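Local coordinates for protein quinone reductase (Klebsiella pneumoniae subsp. pneumoniae, PDB 4GI5) that binds FAD in a flavodoxin-like fold and probably acts as an NAD(P)H dehydrogenase that reduces quinones, at residues B[44-47]-B[48-52]; B[137-141]-B[142-146]. All blocks are in the same frame, centred on the assembly; numbering follows the deposited sequence.

Overall arrangement
Both contacts are local and lie in the flavodoxin-like domain, whose five-stranded parallel sheet has the strand order 2-1-3-4-5. Contact 1 comes first along the chain, in the last turns of helix 37-51, which connects strand 24-29 to strand 55-60. Contact 2 follows where helix 129-138, the helix after strand 115-121, runs out into the loop leading to strand 150-151. Their centres are about 30 Å apart and their nearest atoms about 18 Å, so they do not touch. Contact 1 is packing within a helix, between helix 224-239 and strand 55-60; that helix begins with the FAD-binding residues L37 and N38. Contact 2 touches FAD through Y145 and the other subunit through Y139 and A144.

Contact 1: residues B[44-47]-B[48-52]; sequences FAIR and HLQQA
F44 O accepts H48 N at 2.8 Å, the first of four successive i to i+4 helix bonds within 44-51. The F44 ring swings out with CG anti to the backbone N (chi1 -179°), and H48 CG does likewise one turn on. The two rings are thus carried side by side, their planes 21° apart but slid so far, 5.7 Å between centroids, that they barely overlap. Next, A45 O takes L49 N at 2.9 Å, and the L49 side chain folds back over that carbonyl, with CG 3.4 Å from A45 O. This helix, 37-51, is the crossover of a beta-alpha-beta unit in the flavodoxin-like fold: F44, A45 and H48 pack against helix 224-239, while I46, L49 and Q50 pack on strand 55-60. I46 O receives Q50 N at 2.9 Å. The I46 and Q50 side chains run alongside each other off the same flank of the helix, the methyl CG2 of I46 resting 3.8 Å from the amide carbon CD of Q50. At R47, O accepts Q51 N at 2.9 Å; the aliphatic part of Q51 covers this oxygen, CG lying 3.1 Å from R47 O.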
ATOM      1  N   PHE B  44       9.599 -19.025  14.769  1.00 18.60           N
ATOM      2  CA  PHE B  44      10.982 -19.287  14.520  1.00 22.57           C
ATOM      3  C   PHE B  44      11.800 -18.075  14.803  1.00 26.18           C
ATOM      4  O   PHE B  44      12.861 -18.144  15.463  1.00 20.58           O
ATOM      5  CB  PHE B  44      11.194 -19.820  13.095  1.00 19.84           C
ATOM      6  CG  PHE B  44      12.608 -20.127  12.769  1.00 22.95           C
ATOM      7  CD1 PHE B  44      13.113 -21.422  13.070  1.00 26.88           C
ATOM      8  CD2 PHE B  44      13.457 -19.154  12.326  1.00 23.21           C
ATOM      9  CE1 PHE B  44      14.443 -21.710  12.843  1.00 28.98           C
ATOM     10  CE2 PHE B  44      14.821 -19.400  12.094  1.00 30.79           C
ATOM     11  CZ  PHE B  44      15.310 -20.700  12.331  1.00 31.29           C
ATOM     12  N   ALA B  45      11.396 -16.900  14.250  1.00 20.19           N
ATOM     13  CA  ALA B  45      12.218 -15.713  14.415  1.00 19.75           C
ATOM     14  C   ALA B  45      12.310 -15.278  15.871  1.00 18.56           C
ATOM     15  O   ALA B  45      13.419 -14.912  16.354  1.00 19.76           O
ATOM     16  CB  ALA B  45      11.633 -14.518  13.626  1.00 21.43           C
ATOM     17  N   ILE B  46      11.188 -15.327  16.555  1.00 18.29           N
ATOM     18  CA  ILE B  46      11.144 -14.874  17.960  1.00 21.57           C
ATOM     19  C   ILE B  46      12.096 -15.815  18.764  1.00 23.07           C
ATOM     20  O   ILE B  46      12.989 -15.308  19.514  1.00 22.85           O
ATOM     21  CB  ILE B  46       9.775 -14.990  18.530  1.00 21.51           C
ATOM     22  CG1 ILE B  46       8.843 -13.884  17.972  1.00 19.50           C
ATOM     23  CG2 ILE B  46       9.743 -14.732  20.040  1.00 23.98           C
ATOM     24  CD1 ILE B  46       7.417 -14.122  18.235  1.00 20.61           C
ATOM     25  N   ARG B  47      11.921 -17.109  18.570  1.00 21.37           N
ATOM     26  CA  ARG B  47      12.838 -18.051  19.312  1.00 23.67           C
ATOM     27  C   ARG B  47      14.270 -17.902  18.949  1.00 24.99           C
ATOM     28  O   ARG B  47      15.178 -17.984  19.852  1.00 24.28           O
ATOM     29  CB  ARG B  47      12.356 -19.472  19.201  1.00 27.20           C
ATOM     30  CG  ARG B  47      11.012 -19.645  19.797  1.00 31.55           C
ATOM     31  CD  ARG B  47      10.604 -21.122  19.802  1.00 43.42           C
ATOM     32  NE  ARG B  47       9.142 -21.217  19.980  1.00 52.10           N
ATOM     33  CZ  ARG B  47       8.275 -21.676  19.056  1.00 54.10           C
ATOM     34  NH1 ARG B  47       8.699 -22.085  17.839  1.00 52.56           N
ATOM     35  NH2 ARG B  47       6.969 -21.699  19.337  1.00 58.07           N
ATOM     36  N   HIS B  48      14.582 -17.718  17.678  1.00 22.99           N
ATOM     37  CA  HIS B  48      15.937 -17.553  17.250  1.00 23.35           C
ATOM     38  C   HIS B  48      16.572 -16.348  17.915  1.00 24.92           C
ATOM     39  O   HIS B  48      17.771 -16.359  18.336  1.00 24.57           O
ATOM     40  CB  HIS B  48      16.012 -17.465  15.709  1.00 23.17           C
ATOM     41  CG  HIS B  48      17.370 -17.659  15.181  1.00 24.08           C
ATOM     42  ND1 HIS B  48      18.235 -16.627  14.978  1.00 30.79           N
ATOM     43  CD2 HIS B  48      18.053 -18.800  14.891  1.00 26.60           C
ATOM     44  CE1 HIS B  48      19.376 -17.096  14.514  1.00 29.56           C
ATOM     45  NE2 HIS B  48      19.288 -18.407  14.449  1.00 34.63           N
ATOM     46  N   LEU B  49      15.846 -15.214  17.919  1.00 21.19           N
ATOM     47  CA  LEU B  49      16.382 -13.974  18.514  1.00 23.03           C
ATOM     48  C   LEU B  49      16.566 -14.114  20.066  1.00 24.14           C
ATOM     49  O   LEU B  49      17.603 -13.629  20.597  1.00 26.54           O
ATOM     50  CB  LEU B  49      15.437 -12.823  18.235  1.00 21.43           C
ATOM     51  CG  LEU B  49      15.534 -12.339  16.788  1.00 21.60           C
ATOM     52  CD1 LEU B  49      14.298 -11.462  16.532  1.00 25.70           C
ATOM     53  CD2 LEU B  49      16.851 -11.635  16.474  1.00 24.68           C
ATOM     54  N   GLN B  50      15.605 -14.762  20.695  1.00 23.25           N
ATOM     55  CA  GLN B  50      15.654 -14.942  22.164  1.00 29.28           C
ATOM     56  C   GLN B  50      16.844 -15.869  22.538  1.00 31.24           C
ATOM     57  O   GLN B  50      17.630 -15.520  23.425  1.00 30.64           O
ATOM     58  CB  GLN B  50      14.348 -15.516  22.627  1.00 25.70           C
ATOM     59  CG  GLN B  50      13.305 -14.407  22.796  1.00 25.89           C
ATOM     60  CD  GLN B  50      11.982 -14.960  23.150  1.00 27.54           C
ATOM     61  OE1 GLN B  50      11.752 -16.144  23.016  1.00 31.16           O
ATOM     62  NE2 GLN B  50      11.134 -14.124  23.597  1.00 30.93           N
ATOM     63  N   GLN B  51      17.043 -16.915  21.769  1.00 28.43           N
ATOM     64  CA  GLN B  51      18.188 -17.829  21.983  1.00 31.93           C
ATOM     65  C   GLN B  51      19.513 -17.150  21.756  1.00 35.09           C
ATOM     66  O   GLN B  51      20.525 -17.523  22.392  1.00 32.97           O
ATOM     67  CB  GLN B  51      18.079 -19.044  21.123  1.00 32.07           C
ATOM     68  CG  GLN B  51      16.959 -19.888  21.547  1.00 34.83           C
ATOM     69  CD  GLN B  51      16.649 -20.963  20.489  1.00 49.18           C
ATOM     70  OE1 GLN B  51      17.356 -21.100  19.470  1.00 53.08           O
ATOM     71  NE2 GLN B  51      15.563 -21.685  20.700  1.00 51.15           N
ATOM     72  N   ALA B  52      19.577 -16.124  20.898  1.00 29.71           N
ATOM     73  CA  ALA B  52      20.806 -15.383  20.709  1.00 30.47           C
ATOM     74  C   ALA B  52      21.062 -14.340  21.791  1.00 31.20           C
ATOM     75  O   ALA B  52      22.003 -13.572  21.694  1.00 35.21           O
ATOM     76  CB  ALA B  52      20.869 -14.729  19.359  1.00 27.75           C
TER

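Contact 2: residues B[137-141]-B[142-146]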
ATOM      1  N   ARG B 137      -2.209   4.934  11.948  1.00 12.56           N
ATOM      2  CA  ARG B 137      -2.572   5.366  13.304  1.00 13.33           C
ATOM      3  C   ARG B 137      -1.391   5.627  14.221  1.00 15.11           C
ATOM      4  O   ARG B 137      -1.471   6.527  15.078  1.00 15.58           O
ATOM      5  CB  ARG B 137      -3.579   4.425  13.907  1.00 14.13           C
ATOM      6  CG  ARG B 137      -4.889   4.409  13.186  1.00 13.82           C
ATOM      7  CD  ARG B 137      -5.945   3.363  13.632  1.00 15.72           C
ATOM      8  NE  ARG B 137      -6.367   3.741  15.020  1.00 14.77           N
ATOM      9  CZ  ARG B 137      -6.057   3.052  16.126  1.00 16.32           C
ATOM     10  NH1 ARG B 137      -5.349   1.906  16.135  1.00 17.79           N
ATOM     11  NH2 ARG B 137      -6.391   3.627  17.324  1.00 17.44           N
ATOM     12  N   VAL B 138      -0.324   4.881  14.091  1.00 13.28           N
ATOM     13  CA  VAL B 138       0.823   5.028  15.001  1.00 13.57           C
ATOM     14  C   VAL B 138       1.730   6.186  14.549  1.00 15.32           C
ATOM     15  O   VAL B 138       2.364   6.851  15.350  1.00 14.94           O
ATOM     16  CB  VAL B 138       1.603   3.739  15.087  1.00 14.70           C
ATOM     17  CG1 VAL B 138       2.901   3.809  15.856  1.00 15.22           C
ATOM     18  CG2 VAL B 138       0.711   2.663  15.686  1.00 15.07           C
ATOM     19  N   TYR B 139       1.817   6.418  13.212  1.00 14.81           N
ATOM     20  CA  TYR B 139       2.773   7.374  12.681  1.00 13.04           C
ATOM     21  C   TYR B 139       2.197   8.770  12.772  1.00 16.70           C
ATOM     22  O   TYR B 139       1.796   9.390  11.785  1.00 17.40           O
ATOM     23  CB  TYR B 139       3.118   7.012  11.201  1.00 13.95           C
ATOM     24  CG  TYR B 139       4.241   6.090  11.012  1.00 14.00           C
ATOM     25  CD1 TYR B 139       4.675   5.212  12.006  1.00 14.65           C
ATOM     26  CD2 TYR B 139       4.865   5.989   9.740  1.00 13.85           C
ATOM     27  CE1 TYR B 139       5.722   4.348  11.857  1.00 15.30           C
ATOM     28  CE2 TYR B 139       5.927   5.119   9.561  1.00 13.95           C
ATOM     29  CZ  TYR B 139       6.441   4.339  10.600  1.00 14.19           C
ATOM     30  OH  TYR B 139       7.486   3.531  10.291  1.00 15.82           O
ATOM     31  N   ALA B 140       2.099   9.284  13.979  1.00 16.22           N
ATOM     32  CA  ALA B 140       1.473  10.590  14.220  1.00 15.51           C
ATOM     33  C   ALA B 140       2.287  11.843  13.776  1.00 14.55           C
ATOM     34  O   ALA B 140       3.507  11.809  13.663  1.00 14.98           O
ATOM     35  CB  ALA B 140       1.204  10.690  15.767  1.00 17.71           C
ATOM     36  N   TRP B 141       1.557  12.926  13.694  1.00 14.32           N
ATOM     37  CA  TRP B 141       2.107  14.235  13.443  1.00 16.10           C
ATOM     38  C   TRP B 141       2.898  14.702  14.650  1.00 17.31           C
ATOM     39  O   TRP B 141       2.291  14.799  15.725  1.00 17.80           O
ATOM     40  CB  TRP B 141       1.050  15.225  13.067  1.00 17.02           C
ATOM     41  CG  TRP B 141       1.635  16.609  12.727  1.00 19.34           C
ATOM     42  CD1 TRP B 141       2.536  17.405  13.523  1.00 23.70           C
ATOM     43  CD2 TRP B 141       1.390  17.386  11.577  1.00 24.83           C
ATOM     44  NE1 TRP B 141       2.843  18.559  12.881  1.00 25.87           N
ATOM     45  CE2 TRP B 141       2.127  18.608  11.720  1.00 26.61           C
ATOM     46  CE3 TRP B 141       0.618  17.195  10.482  1.00 27.11           C
ATOM     47  CZ2 TRP B 141       2.114  19.597  10.773  1.00 30.72           C
ATOM     48  CZ3 TRP B 141       0.596  18.174   9.515  1.00 40.97           C
ATOM     49  CH2 TRP B 141       1.346  19.369   9.664  1.00 38.16           C
ATOM     50  N   GLY B 142       4.186  14.862  14.548  1.00 18.32           N
ATOM     51  CA  GLY B 142       5.065  15.144  15.700  1.00 20.50           C
ATOM     52  C   GLY B 142       5.894  13.942  16.026  1.00 21.51           C
ATOM     53  O   GLY B 142       6.830  14.061  16.836  1.00 18.79           O
ATOM     54  N   PHE B 143       5.564  12.739  15.442  1.00 17.63           N
ATOM     55  CA  PHE B 143       6.210  11.478  15.786  1.00 16.64           C
ATOM     56  C   PHE B 143       6.931  10.968  14.515  1.00 17.74           C
ATOM     57  O   PHE B 143       8.148  10.959  14.406  1.00 17.43           O
ATOM     58  CB  PHE B 143       5.195  10.471  16.308  1.00 17.33           C
ATOM     59  CG  PHE B 143       5.810   9.182  16.780  1.00 16.21           C
ATOM     60  CD1 PHE B 143       6.631   9.166  17.902  1.00 19.57           C
ATOM     61  CD2 PHE B 143       5.556   7.991  16.141  1.00 17.82           C
ATOM     62  CE1 PHE B 143       7.161   8.012  18.360  1.00 17.96           C
ATOM     63  CE2 PHE B 143       6.045   6.810  16.649  1.00 19.08           C
ATOM     64  CZ  PHE B 143       6.902   6.841  17.740  1.00 18.28           C
ATOM     65  N   ALA B 144       6.155  10.608  13.497  1.00 15.94           N
ATOM     66  CA  ALA B 144       6.712  10.150  12.216  1.00 13.86           C
ATOM     67  C   ALA B 144       6.768  11.129  11.075  1.00 14.03           C
ATOM     68  O   ALA B 144       7.499  10.935  10.076  1.00 16.21           O
ATOM     69  CB  ALA B 144       5.946   8.903  11.751  1.00 15.36           C
ATOM     70  N   TYR B 145       5.941  12.146  11.123  1.00 17.05           N
ATOM     71  CA  TYR B 145       5.939  13.238  10.184  1.00 15.92           C
ATOM     72  C   TYR B 145       5.583  14.535  10.851  1.00 17.36           C
ATOM     73  O   TYR B 145       5.210  14.552  12.018  1.00 17.48           O
ATOM     74  CB  TYR B 145       5.049  12.947   8.989  1.00 15.79           C
ATOM     75  CG  TYR B 145       3.546  13.109   9.246  1.00 16.22           C
ATOM     76  CD1 TYR B 145       2.866  12.273  10.054  1.00 16.40           C
ATOM     77  CD2 TYR B 145       2.856  14.074   8.554  1.00 20.72           C
ATOM     78  CE1 TYR B 145       1.504  12.421  10.307  1.00 15.68           C
ATOM     79  CE2 TYR B 145       1.501  14.244   8.755  1.00 21.96           C
ATOM     80  CZ  TYR B 145       0.839  13.417   9.659  1.00 19.72           C
ATOM     81  OH  TYR B 145      -0.536  13.615   9.821  1.00 20.97           O
ATOM     82  N   GLY B 146       5.723  15.625  10.096  1.00 17.14           N
ATOM     83  CA  GLY B 146       5.417  16.924  10.696  1.00 18.29           C
ATOM     84  C   GLY B 146       6.503  17.463  11.629  1.00 20.41           C
ATOM     85  O   GLY B 146       6.254  18.441  12.351  1.00 24.16           O
TER
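The loop that follows helix 129-138 turns back on itself here and brings Y145 into the FAD pocket. A140 O holds the turn, accepting two backbone N-H groups: A144 N at 2.9 Å, in the carbonyl plane, and F143 N from 49° above it. W141 and Y145 are joined by a single beta bridge, G142 N donates to Y145 O at 2.7 Å, and the W141 and Y145 side chains cross at about a right angle. The phenol lies obliquely to the indole, planes at 62°, with Y145 CE2 3.5 Å from W141 CE3, while W141 CA sits over the phenol face in a CH-pi contact. With chi1 of 77°, Y145 CG falls between its backbone N and carbonyl carbon, which folds the ring back toward the preceding residues and sets its edge at Y139 O, CE1 3.4 Å from that oxygen. G146 CA lies over the indole, 3.7 Å above its plane, in a second CH-pi contact. A144 CB presses on one face of the Y139 ring, 3.4 Å from CG; W124 of the second subunit meets that ring edge-to-face and also packs on A144, while Y139 OH bonds to M202 O. F143 turns the edge of its ring to Y139 CA. The doubly bonded A140 O and the G142 N to Y145 O bond fix the backbone of the turn, and the W141 contacts would probably restrict rotation of the Y145 ring beside the FAD.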